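Local coordinates for metazoan TIR-STING fusion (Crassostrea gigas, PDB 6WT6), which joins a TIR domain to a STING domain in one polypeptide and is present as two copies in the assembly, at residues F34-C38 with S98-E104; S52-F58 with D153-I159; K85-I91 with C119-L125. All blocks are in the same frame, centred on the assembly; numbering follows the deposited sequence.

Contact 1: F34-C38 with S98-E104; sequences FISYC and SEWSKFE
Ser36 and Glu104 hold the polar centre of this contact. The hydroxyl of Ser36 donates from OG to OE2 of Glu104 at 2.9 Å, reaching the carboxylate on its anti side and 26° out of its plane. The glutamate gets there on a nearly straight chain: CG stands opposite the backbone N (chi1 -166°) and the next bond continues the extension, which carries OE2 across to the strand. OE2 also lies at the edge of the Phe34 ring, 4.1 Å from CE2, with ring and carboxylate planes 48° apart. Next to this bond lies the indole of Trp100. Its rim faces the serine, with CZ2 3.4 Å from Ser36 OG, while one of its faces is laid against backbone: Tyr37 C sits over it, displaced toward the rim, and Cys38 N follows a little higher. Tyr37 O approaches NE1 to 3.3 Å, but the angle is too poor for a hydrogen bond. The packed side is thus the C-terminal end of strand 31-36, an inner strand of the parallel sheet of the TIR domain, covered by the loop that leads from helix 93-97 to helix 104-108. Over the same face, toward the CB end of the indole, the cysteine continues the packing, its CB 4.0 Å from Trp100 CG and its SG 3.4 Å from Ser98 CB; Ser98 OG itself is bonded to the carbonyl of Ser95. Beyond this point the loop turns outward. Glu99, with positive phi just after the helix, sends its chain away into solvent, and Lys102 is likewise exposed. Phe103 also leaves the strand behind, and packs instead on Tyr303 of the second subunit, beside Lys102 on Arg300 of that same subunit.

Contact 2: S52-F58 with D153-I159; sequences SVESRGF and DDIIQAI
Ile156 packs between Arg56 and Phe58 where the last turns of helix 43-56, residues 52-56, cross helix 153-159 at 58° on one side of the parallel sheet of the TIR domain. From CB, which points at the opposing helix, the isoleucine divides into two branches. CG1, set opposite the carbonyl carbon (chi1 -70°), passes Val53 CG2 at 4.4 Å and carries CD1 onward to the arginine. There CD1 lies 3.6 Å from Arg56 CG and covers one face of the guanidinium, so the aliphatic root and the charged end of the same side chain both fold over it. The other branch, CG2, approaches the Phe58 ring obliquely, 3.5 Å from CE2. That ring has Ile159 over one of its faces, with Ile159 CG2 3.6 Å from Phe58 CD1, and meets His32 edge-to-face. Deeper in, the two methyls of Val53 serve separate partners: CG1 and Ile159 CD1 point tip to tip, 3.7 Å apart, and CG2 touches Ile155 CD1 at 3.4 Å. Gly57, with positive phi, closes helix 43-56 in a Schellman motif, and the chain, released from the helix there, sets Phe58 against helix 153-159 two residues after Arg56. The apolar centre is thus bordered by charge on its more exposed side. Arg56 is bent at its second and third torsions, which turns the guanidinium back over Ile156 toward Asp153. The carboxylate of Asp153 also forms a salt bridge with Arg150, so two arginines gather round OD1. Against that carboxylate the guanidinium of Arg56 stands at a steep angle; NH2 donates to Asp153 OD1 on the syn side but tilted out of the carboxylate plane, over 2.7 Å with an N-H...O angle of 152°, and the oxygen lies close to the guanidinium plane.

Contact 3: K85-I91 with C119-L125; sequences KNVILVI and CLVPVLL
The carbonyl oxygen of Cys119 is gripped by two donors, Asn86 ND2 at 3.1 Å and Val87 N at 3.2 Å, which come from opposite faces of its plane. The side-chain bond is the more bent, with an N-H...O angle of 140°, and ties the asparagine to the start of the ladder. Beyond it the strands run in parallel register from Val87 beside Leu120 to Ile91 beside Leu124. Bonds alternate in direction, the shortest being Val123 N to Leu89 O at 2.7 Å, and the last Leu125 N to Ile91 O. Strand 120-124 is the outermost on this side of the four-stranded parallel TIR sheet within the chain, reached from strand 84-91 by a beta-alpha-beta crossover; Pro122, which has no N-H to give, falls where the ladder asks for none. Side chains separate by face. Leu89 CD1 meets Leu120 CD2 at 3.7 Å beneath helix 104-108. On the other face, Ile88 and Val121 lie side by side, while Ile88 CG2 crosses to Val123 CG2 at 3.6 Å, under helix 153-159. Further along that face, Leu125 CD1 folds back onto Val90 CG1 at 3.8 Å.

The three contacts belong to one TIR domain, and the strand pair of contact 3 lies between the others. Contact 1 is joined to it through the sheet, their centres 11 Å apart: Phe34 O and Ile88 N approach to 2.7 Å, Ser36 N and Ile88 O to 2.9 Å, both probable backbone hydrogen bonds. Contact 2 covers a face of the same strands, 12 Å from contact 3 between centres, with Ile155 CG2 3.7 Å from Val123 CG2. Contacts 1 and 2 do not touch; their centres are 21 Å apart and their nearest atoms about 5 Å. Along the chain, contact 3 is nested within the loop that contact 2 closes.

Contact 1: F34-C38 with S98-E104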
loop_
_atom_site.group_PDB
_atom_site.type_symbol
_atom_site.label_atom_id
_atom_site.label_comp_id
_atom_site.label_asym_id
_atom_site.label_seq_id
_atom_site.Cartn_x
_atom_site.Cartn_y
_atom_site.Cartn_z
ATOM N N PHE A 34 0.108 6.976 -24.808
ATOM C CA PHE A 34 -0.960 5.999 -24.942
ATOM C C PHE A 34 -2.288 6.739 -24.905
ATOM O O PHE A 34 -2.550 7.505 -23.974
ATOM C CB PHE A 34 -0.911 4.950 -23.830
ATOM C CG PHE A 34 -2.099 4.022 -23.816
ATOM C CD1 PHE A 34 -2.220 3.015 -24.761
ATOM C CD2 PHE A 34 -3.088 4.150 -22.854
ATOM C CE1 PHE A 34 -3.309 2.157 -24.751
ATOM C CE2 PHE A 34 -4.180 3.294 -22.839
ATOM C CZ PHE A 34 -4.289 2.296 -23.789
ATOM N N ILE A 35 -3.110 6.516 -25.922
ATOM C CA ILE A 35 -4.423 7.139 -26.016
ATOM C C ILE A 35 -5.440 6.174 -25.416
ATOM O O ILE A 35 -5.767 5.146 -26.014
ATOM C CB ILE A 35 -4.766 7.504 -27.465
ATOM C CG1 ILE A 35 -3.804 8.580 -27.967
ATOM C CG2 ILE A 35 -6.206 7.974 -27.580
ATOM C CD1 ILE A 35 -4.039 8.998 -29.391
ATOM N N SER A 36 -5.926 6.500 -24.220
ATOM C CA SER A 36 -6.934 5.707 -23.530
ATOM C C SER A 36 -8.308 6.283 -23.847
ATOM O O SER A 36 -8.594 7.439 -23.515
ATOM C CB SER A 36 -6.683 5.701 -22.022
ATOM O OG SER A 36 -7.586 4.840 -21.355
ATOM N N TYR A 37 -9.154 5.478 -24.485
ATOM C CA TYR A 37 -10.466 5.930 -24.916
ATOM C C TYR A 37 -11.477 4.812 -24.713
ATOM O O TYR A 37 -11.124 3.632 -24.647
ATOM C CB TYR A 37 -10.454 6.376 -26.384
ATOM C CG TYR A 37 -10.107 5.270 -27.360
ATOM C CD1 TYR A 37 -8.787 4.872 -27.553
ATOM C CD2 TYR A 37 -11.095 4.631 -28.097
ATOM C CE1 TYR A 37 -8.468 3.862 -28.445
ATOM C CE2 TYR A 37 -10.786 3.626 -28.990
ATOM C CZ TYR A 37 -9.474 3.244 -29.161
ATOM O OH TYR A 37 -9.167 2.242 -30.053
ATOM N N CYS A 38 -12.746 5.204 -24.603
ATOM C CA CYS A 38 -13.840 4.242 -24.591
ATOM C C CYS A 38 -14.184 3.868 -26.027
ATOM O O CYS A 38 -14.609 4.724 -26.810
ATOM C CB CYS A 38 -15.064 4.813 -23.879
ATOM S SG CYS A 38 -16.529 3.754 -23.994
ATOM N N SER A 98 -19.518 4.855 -19.213
ATOM C CA SER A 98 -19.219 3.626 -19.932
ATOM C C SER A 98 -18.569 2.547 -19.081
ATOM O O SER A 98 -18.232 1.493 -19.631
ATOM C CB SER A 98 -18.301 3.937 -21.113
ATOM O OG SER A 98 -17.167 4.672 -20.690
ATOM N N GLU A 99 -18.368 2.789 -17.781
ATOM C CA GLU A 99 -17.600 1.921 -16.886
ATOM C C GLU A 99 -16.115 1.962 -17.231
ATOM O O GLU A 99 -15.271 1.586 -16.411
ATOM C CB GLU A 99 -18.112 0.478 -16.917
ATOM C CG GLU A 99 -19.552 0.309 -16.473
ATOM C CD GLU A 99 -20.088 -1.078 -16.777
ATOM O OE1 GLU A 99 -21.242 -1.183 -17.248
ATOM O OE2 GLU A 99 -19.348 -2.064 -16.559
ATOM N N TRP A 100 -15.788 2.408 -18.447
ATOM C CA TRP A 100 -14.403 2.726 -18.774
ATOM C C TRP A 100 -13.848 3.770 -17.815
ATOM O O TRP A 100 -12.662 3.736 -17.468
ATOM C CB TRP A 100 -14.307 3.213 -20.221
ATOM C CG TRP A 100 -12.968 3.789 -20.591
ATOM C CD1 TRP A 100 -11.906 3.121 -21.134
ATOM C CD2 TRP A 100 -12.555 5.155 -20.454
ATOM N NE1 TRP A 100 -10.857 3.987 -21.338
ATOM C CE2 TRP A 100 -11.230 5.240 -20.928
ATOM C CE3 TRP A 100 -13.175 6.312 -19.972
ATOM C CZ2 TRP A 100 -10.517 6.437 -20.940
ATOM C CZ3 TRP A 100 -12.463 7.497 -19.975
ATOM C CH2 TRP A 100 -11.150 7.552 -20.462
ATOM N N SER A 101 -14.695 4.708 -17.378
ATOM C CA SER A 101 -14.299 5.673 -16.359
ATOM C C SER A 101 -14.056 5.017 -15.004
ATOM O O SER A 101 -13.338 5.584 -14.172
ATOM C CB SER A 101 -15.364 6.758 -16.229
ATOM O OG SER A 101 -16.609 6.200 -15.840
ATOM N N LYS A 102 -14.637 3.842 -14.765
ATOM C CA LYS A 102 -14.482 3.118 -13.510
ATOM C C LYS A 102 -13.482 1.974 -13.602
ATOM O O LYS A 102 -13.301 1.247 -12.621
ATOM C CB LYS A 102 -15.838 2.567 -13.047
ATOM C CG LYS A 102 -16.896 3.625 -12.760
ATOM C CD LYS A 102 -16.669 4.305 -11.417
ATOM C CE LYS A 102 -17.776 5.307 -11.116
ATOM N NZ LYS A 102 -17.722 5.812 -9.714
ATOM N N PHE A 103 -12.830 1.795 -14.750
ATOM C CA PHE A 103 -11.971 0.636 -14.953
ATOM C C PHE A 103 -10.668 1.025 -15.638
ATOM O O PHE A 103 -9.663 1.286 -14.969
ATOM C CB PHE A 103 -12.714 -0.427 -15.767
ATOM C CG PHE A 103 -12.170 -1.815 -15.596
ATOM C CD1 PHE A 103 -12.218 -2.442 -14.364
ATOM C CD2 PHE A 103 -11.627 -2.497 -16.670
ATOM C CE1 PHE A 103 -11.722 -3.719 -14.203
ATOM C CE2 PHE A 103 -11.131 -3.777 -16.517
ATOM C CZ PHE A 103 -11.177 -4.387 -15.281
ATOM N N GLU A 104 -10.678 1.079 -16.974
ATOM C CA GLU A 104 -9.436 1.292 -17.710
ATOM C C GLU A 104 -8.858 2.676 -17.446
ATOM O O GLU A 104 -7.633 2.847 -17.438
ATOM C CB GLU A 104 -9.660 1.090 -19.207
ATOM C CG GLU A 104 -8.369 0.954 -19.987
ATOM C CD GLU A 104 -8.564 1.069 -21.484
ATOM O OE1 GLU A 104 -9.241 0.200 -22.075
ATOM O OE2 GLU A 104 -8.030 2.034 -22.073
#

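Contact 2: S52-F58 with D153-I159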
loop_
_atom_site.group_PDB
_atom_site.type_symbol
_atom_site.label_atom_id
_atom_site.label_comp_id
_atom_site.label_asym_id
_atom_site.label_seq_id
_atom_site.Cartn_x
_atom_site.Cartn_y
_atom_site.Cartn_z
ATOM N N SER A 52 -3.472 13.583 -35.262
ATOM C CA SER A 52 -2.870 14.892 -35.029
ATOM C C SER A 52 -1.489 14.762 -34.401
ATOM O O SER A 52 -0.575 15.525 -34.737
ATOM C CB SER A 52 -3.775 15.738 -34.135
ATOM O OG SER A 52 -5.068 15.882 -34.693
ATOM N N VAL A 53 -1.318 13.812 -33.481
ATOM C CA VAL A 53 -0.046 13.680 -32.780
ATOM C C VAL A 53 0.981 12.965 -33.647
ATOM O O VAL A 53 2.127 13.411 -33.769
ATOM C CB VAL A 53 -0.244 12.952 -31.441
ATOM C CG1 VAL A 53 1.039 12.965 -30.647
ATOM C CG2 VAL A 53 -1.354 13.588 -30.656
ATOM N N GLU A 54 0.587 11.846 -34.262
ATOM C CA GLU A 54 1.555 11.020 -34.975
ATOM C C GLU A 54 2.137 11.738 -36.186
ATOM O O GLU A 54 3.281 11.470 -36.572
ATOM C CB GLU A 54 0.916 9.690 -35.385
ATOM C CG GLU A 54 0.680 8.739 -34.213
ATOM C CD GLU A 54 0.709 7.275 -34.621
ATOM O OE1 GLU A 54 0.215 6.951 -35.720
ATOM O OE2 GLU A 54 1.240 6.447 -33.848
ATOM N N SER A 55 1.380 12.657 -36.792
ATOM C CA SER A 55 1.922 13.425 -37.909
ATOM C C SER A 55 3.043 14.346 -37.446
ATOM O O SER A 55 4.054 14.503 -38.143
ATOM C CB SER A 55 0.815 14.230 -38.587
ATOM O OG SER A 55 0.428 15.334 -37.786
ATOM N N ARG A 56 2.887 14.952 -36.264
ATOM C CA ARG A 56 3.901 15.864 -35.742
ATOM C C ARG A 56 5.218 15.160 -35.443
ATOM O O ARG A 56 6.241 15.830 -35.271
ATOM C CB ARG A 56 3.387 16.555 -34.478
ATOM C CG ARG A 56 2.147 17.407 -34.703
ATOM C CD ARG A 56 2.479 18.695 -35.437
ATOM N NE ARG A 56 3.134 19.668 -34.566
ATOM C CZ ARG A 56 2.495 20.639 -33.921
ATOM N NH1 ARG A 56 3.167 21.481 -33.147
ATOM N NH2 ARG A 56 1.181 20.768 -34.053
ATOM N N GLY A 57 5.222 13.832 -35.379
ATOM C CA GLY A 57 6.429 13.063 -35.161
ATOM C C GLY A 57 6.364 12.111 -33.988
ATOM O O GLY A 57 7.168 11.172 -33.924
ATOM N N PHE A 58 5.432 12.310 -33.059
ATOM C CA PHE A 58 5.343 11.436 -31.900
ATOM C C PHE A 58 4.826 10.055 -32.295
ATOM O O PHE A 58 4.038 9.905 -33.232
ATOM C CB PHE A 58 4.435 12.052 -30.834
ATOM C CG PHE A 58 4.907 13.383 -30.327
ATOM C CD1 PHE A 58 5.759 13.463 -29.238
ATOM C CD2 PHE A 58 4.503 14.558 -30.943
ATOM C CE1 PHE A 58 6.199 14.689 -28.770
ATOM C CE2 PHE A 58 4.941 15.786 -30.482
ATOM C CZ PHE A 58 5.789 15.853 -29.393
ATOM N N ASP A 153 -3.217 21.428 -30.594
ATOM C CA ASP A 153 -1.837 21.832 -30.351
ATOM C C ASP A 153 -1.479 21.741 -28.873
ATOM O O ASP A 153 -0.321 21.472 -28.533
ATOM C CB ASP A 153 -1.597 23.253 -30.867
ATOM C CG ASP A 153 -0.930 23.275 -32.231
ATOM O OD1 ASP A 153 -0.736 22.191 -32.821
ATOM O OD2 ASP A 153 -0.594 24.380 -32.711
ATOM N N ASP A 154 -2.454 21.948 -27.985
ATOM C CA ASP A 154 -2.162 21.996 -26.555
ATOM C C ASP A 154 -1.749 20.636 -26.005
ATOM O O ASP A 154 -0.924 20.568 -25.087
ATOM C CB ASP A 154 -3.372 22.526 -25.786
ATOM C CG ASP A 154 -3.490 24.035 -25.855
ATOM O OD1 ASP A 154 -2.607 24.673 -26.464
ATOM O OD2 ASP A 154 -4.462 24.585 -25.295
ATOM N N ILE A 155 -2.310 19.549 -26.536
ATOM C CA ILE A 155 -1.961 18.236 -26.006
ATOM C C ILE A 155 -0.560 17.834 -26.453
ATOM O O ILE A 155 0.160 17.151 -25.716
ATOM C CB ILE A 155 -3.024 17.196 -26.407
ATOM C CG1 ILE A 155 -3.205 17.156 -27.922
ATOM C CG2 ILE A 155 -4.359 17.513 -25.751
ATOM C CD1 ILE A 155 -2.435 16.068 -28.594
ATOM N N ILE A 156 -0.146 18.256 -27.650
ATOM C CA ILE A 156 1.229 18.028 -28.085
ATOM C C ILE A 156 2.196 18.742 -27.152
ATOM O O ILE A 156 3.289 18.239 -26.857
ATOM C CB ILE A 156 1.405 18.479 -29.547
ATOM C CG1 ILE A 156 0.662 17.532 -30.486
ATOM C CG2 ILE A 156 2.881 18.567 -29.919
ATOM C CD1 ILE A 156 0.245 18.175 -31.784
ATOM N N GLN A 157 1.799 19.917 -26.659
ATOM C CA GLN A 157 2.635 20.668 -25.730
ATOM C C GLN A 157 2.908 19.870 -24.460
ATOM O O GLN A 157 4.007 19.940 -23.898
ATOM C CB GLN A 157 1.964 22.001 -25.394
ATOM C CG GLN A 157 2.775 22.908 -24.486
ATOM C CD GLN A 157 3.934 23.564 -25.207
ATOM O OE1 GLN A 157 3.796 24.016 -26.345
ATOM N NE2 GLN A 157 5.086 23.615 -24.550
ATOM N N ALA A 158 1.922 19.094 -24.001
ATOM C CA ALA A 158 2.089 18.330 -22.769
ATOM C C ALA A 158 2.898 17.057 -22.983
ATOM O O ALA A 158 3.510 16.553 -22.034
ATOM C CB ALA A 158 0.724 17.990 -22.172
ATOM N N ILE A 159 2.919 16.526 -24.209
ATOM C CA ILE A 159 3.679 15.310 -24.481
ATOM C C ILE A 159 5.179 15.591 -24.482
ATOM O O ILE A 159 5.983 14.708 -24.161
ATOM C CB ILE A 159 3.217 14.688 -25.814
ATOM C CG1 ILE A 159 1.720 14.379 -25.772
ATOM C CG2 ILE A 159 3.991 13.414 -26.123
ATOM C CD1 ILE A 159 1.170 13.872 -27.088
#

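Contact 3: K85-I91 with C119-L125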
loop_
_atom_site.group_PDB
_atom_site.type_symbol
_atom_site.label_atom_id
_atom_site.label_comp_id
_atom_site.label_asym_id
_atom_site.label_seq_id
_atom_site.Cartn_x
_atom_site.Cartn_y
_atom_site.Cartn_z
ATOM N N LYS A 85 5.290 7.105 -22.260
ATOM C CA LYS A 85 5.752 8.233 -21.462
ATOM C C LYS A 85 4.575 9.004 -20.873
ATOM O O LYS A 85 4.523 9.254 -19.662
ATOM C CB LYS A 85 6.631 9.130 -22.331
ATOM C CG LYS A 85 6.954 10.488 -21.760
ATOM C CD LYS A 85 7.287 11.434 -22.899
ATOM C CE LYS A 85 7.876 12.730 -22.406
ATOM N NZ LYS A 85 9.271 12.525 -21.947
ATOM N N ASN A 86 3.611 9.370 -21.711
ATOM C CA ASN A 86 2.395 10.028 -21.265
ATOM C C ASN A 86 1.186 9.151 -21.579
ATOM O O ASN A 86 1.222 8.295 -22.466
ATOM C CB ASN A 86 2.234 11.409 -21.922
ATOM C CG ASN A 86 3.271 12.414 -21.435
ATOM O OD1 ASN A 86 4.387 12.475 -21.953
ATOM N ND2 ASN A 86 2.900 13.216 -20.445
ATOM N N VAL A 87 0.111 9.363 -20.825
ATOM C CA VAL A 87 -1.174 8.717 -21.072
ATOM C C VAL A 87 -2.200 9.815 -21.315
ATOM O O VAL A 87 -2.415 10.674 -20.449
ATOM C CB VAL A 87 -1.607 7.812 -19.905
ATOM C CG1 VAL A 87 -3.025 7.310 -20.121
ATOM C CG2 VAL A 87 -0.651 6.643 -19.762
ATOM N N ILE A 88 -2.830 9.789 -22.486
ATOM C CA ILE A 88 -3.839 10.769 -22.870
ATOM C C ILE A 88 -5.214 10.181 -22.579
ATOM O O ILE A 88 -5.597 9.157 -23.160
ATOM C CB ILE A 88 -3.701 11.158 -24.350
ATOM C CG1 ILE A 88 -2.402 11.936 -24.582
ATOM C CG2 ILE A 88 -4.899 11.968 -24.810
ATOM C CD1 ILE A 88 -2.106 12.205 -26.039
ATOM N N LEU A 89 -5.956 10.818 -21.675
ATOM C CA LEU A 89 -7.304 10.395 -21.312
ATOM C C LEU A 89 -8.315 11.203 -22.116
ATOM O O LEU A 89 -8.342 12.434 -22.026
ATOM C CB LEU A 89 -7.554 10.578 -19.815
ATOM C CG LEU A 89 -6.706 9.780 -18.823
ATOM C CD1 LEU A 89 -7.102 10.135 -17.395
ATOM C CD2 LEU A 89 -6.845 8.285 -19.060
ATOM N N VAL A 90 -9.144 10.511 -22.897
ATOM C CA VAL A 90 -10.206 11.143 -23.674
ATOM C C VAL A 90 -11.480 11.060 -22.838
ATOM O O VAL A 90 -12.170 10.039 -22.830
ATOM C CB VAL A 90 -10.382 10.482 -25.041
ATOM C CG1 VAL A 90 -11.419 11.234 -25.861
ATOM C CG2 VAL A 90 -9.052 10.416 -25.776
ATOM N N ILE A 91 -11.798 12.145 -22.139
ATOM C CA ILE A 91 -12.873 12.171 -21.156
ATOM C C ILE A 91 -14.010 13.016 -21.717
ATOM O O ILE A 91 -13.897 14.245 -21.818
ATOM C CB ILE A 91 -12.391 12.713 -19.805
ATOM C CG1 ILE A 91 -11.286 11.814 -19.245
ATOM C CG2 ILE A 91 -13.556 12.820 -18.834
ATOM C CD1 ILE A 91 -10.806 12.221 -17.874
ATOM N N CYS A 119 2.681 12.436 -15.963
ATOM C CA CYS A 119 2.261 11.426 -16.930
ATOM C C CYS A 119 0.906 11.736 -17.565
ATOM O O CYS A 119 0.776 11.710 -18.794
ATOM C CB CYS A 119 2.224 10.051 -16.253
ATOM S SG CYS A 119 1.559 8.712 -17.262
ATOM N N LEU A 120 -0.111 12.011 -16.750
ATOM C CA LEU A 120 -1.474 12.095 -17.261
ATOM C C LEU A 120 -1.682 13.348 -18.101
ATOM O O LEU A 120 -1.179 14.428 -17.782
ATOM C CB LEU A 120 -2.476 12.066 -16.106
ATOM C CG LEU A 120 -2.814 10.688 -15.524
ATOM C CD1 LEU A 120 -3.664 10.818 -14.270
ATOM C CD2 LEU A 120 -3.527 9.824 -16.556
ATOM N N VAL A 121 -2.420 13.189 -19.194
ATOM C CA VAL A 121 -2.849 14.296 -20.042
ATOM C C VAL A 121 -4.360 14.185 -20.214
ATOM O O VAL A 121 -4.830 13.553 -21.174
ATOM C CB VAL A 121 -2.123 14.284 -21.397
ATOM C CG1 VAL A 121 -2.592 15.446 -22.265
ATOM C CG2 VAL A 121 -0.619 14.351 -21.191
ATOM N N PRO A 122 -5.158 14.754 -19.306
ATOM C CA PRO A 122 -6.623 14.652 -19.418
ATOM C C PRO A 122 -7.150 15.571 -20.511
ATOM O O PRO A 122 -6.946 16.786 -20.468
ATOM C CB PRO A 122 -7.116 15.088 -18.030
ATOM C CG PRO A 122 -5.902 15.049 -17.138
ATOM C CD PRO A 122 -4.744 15.358 -18.031
ATOM N N VAL A 123 -7.837 14.987 -21.491
ATOM C CA VAL A 123 -8.425 15.729 -22.601
ATOM C C VAL A 123 -9.933 15.746 -22.392
ATOM O O VAL A 123 -10.599 14.707 -22.496
ATOM C CB VAL A 123 -8.056 15.118 -23.958
ATOM C CG1 VAL A 123 -8.696 15.910 -25.082
ATOM C CG2 VAL A 123 -6.551 15.087 -24.123
ATOM N N LEU A 124 -10.473 16.926 -22.102
ATOM C CA LEU A 124 -11.883 17.077 -21.775
ATOM C C LEU A 124 -12.672 17.460 -23.023
ATOM O O LEU A 124 -12.294 18.388 -23.747
ATOM C CB LEU A 124 -12.068 18.128 -20.679
ATOM C CG LEU A 124 -11.899 17.690 -19.219
ATOM C CD1 LEU A 124 -10.514 17.127 -18.925
ATOM C CD2 LEU A 124 -12.214 18.842 -18.277
ATOM N N LEU A 125 -13.768 16.744 -23.267
ATOM C CA LEU A 125 -14.617 16.958 -24.429
ATOM C C LEU A 125 -16.036 17.280 -23.979
ATOM O O LEU A 125 -16.493 16.817 -22.929
ATOM C CB LEU A 125 -14.638 15.726 -25.352
ATOM C CG LEU A 125 -13.412 15.385 -26.206
ATOM C CD1 LEU A 125 -12.250 14.908 -25.351
ATOM C CD2 LEU A 125 -13.761 14.338 -27.259
#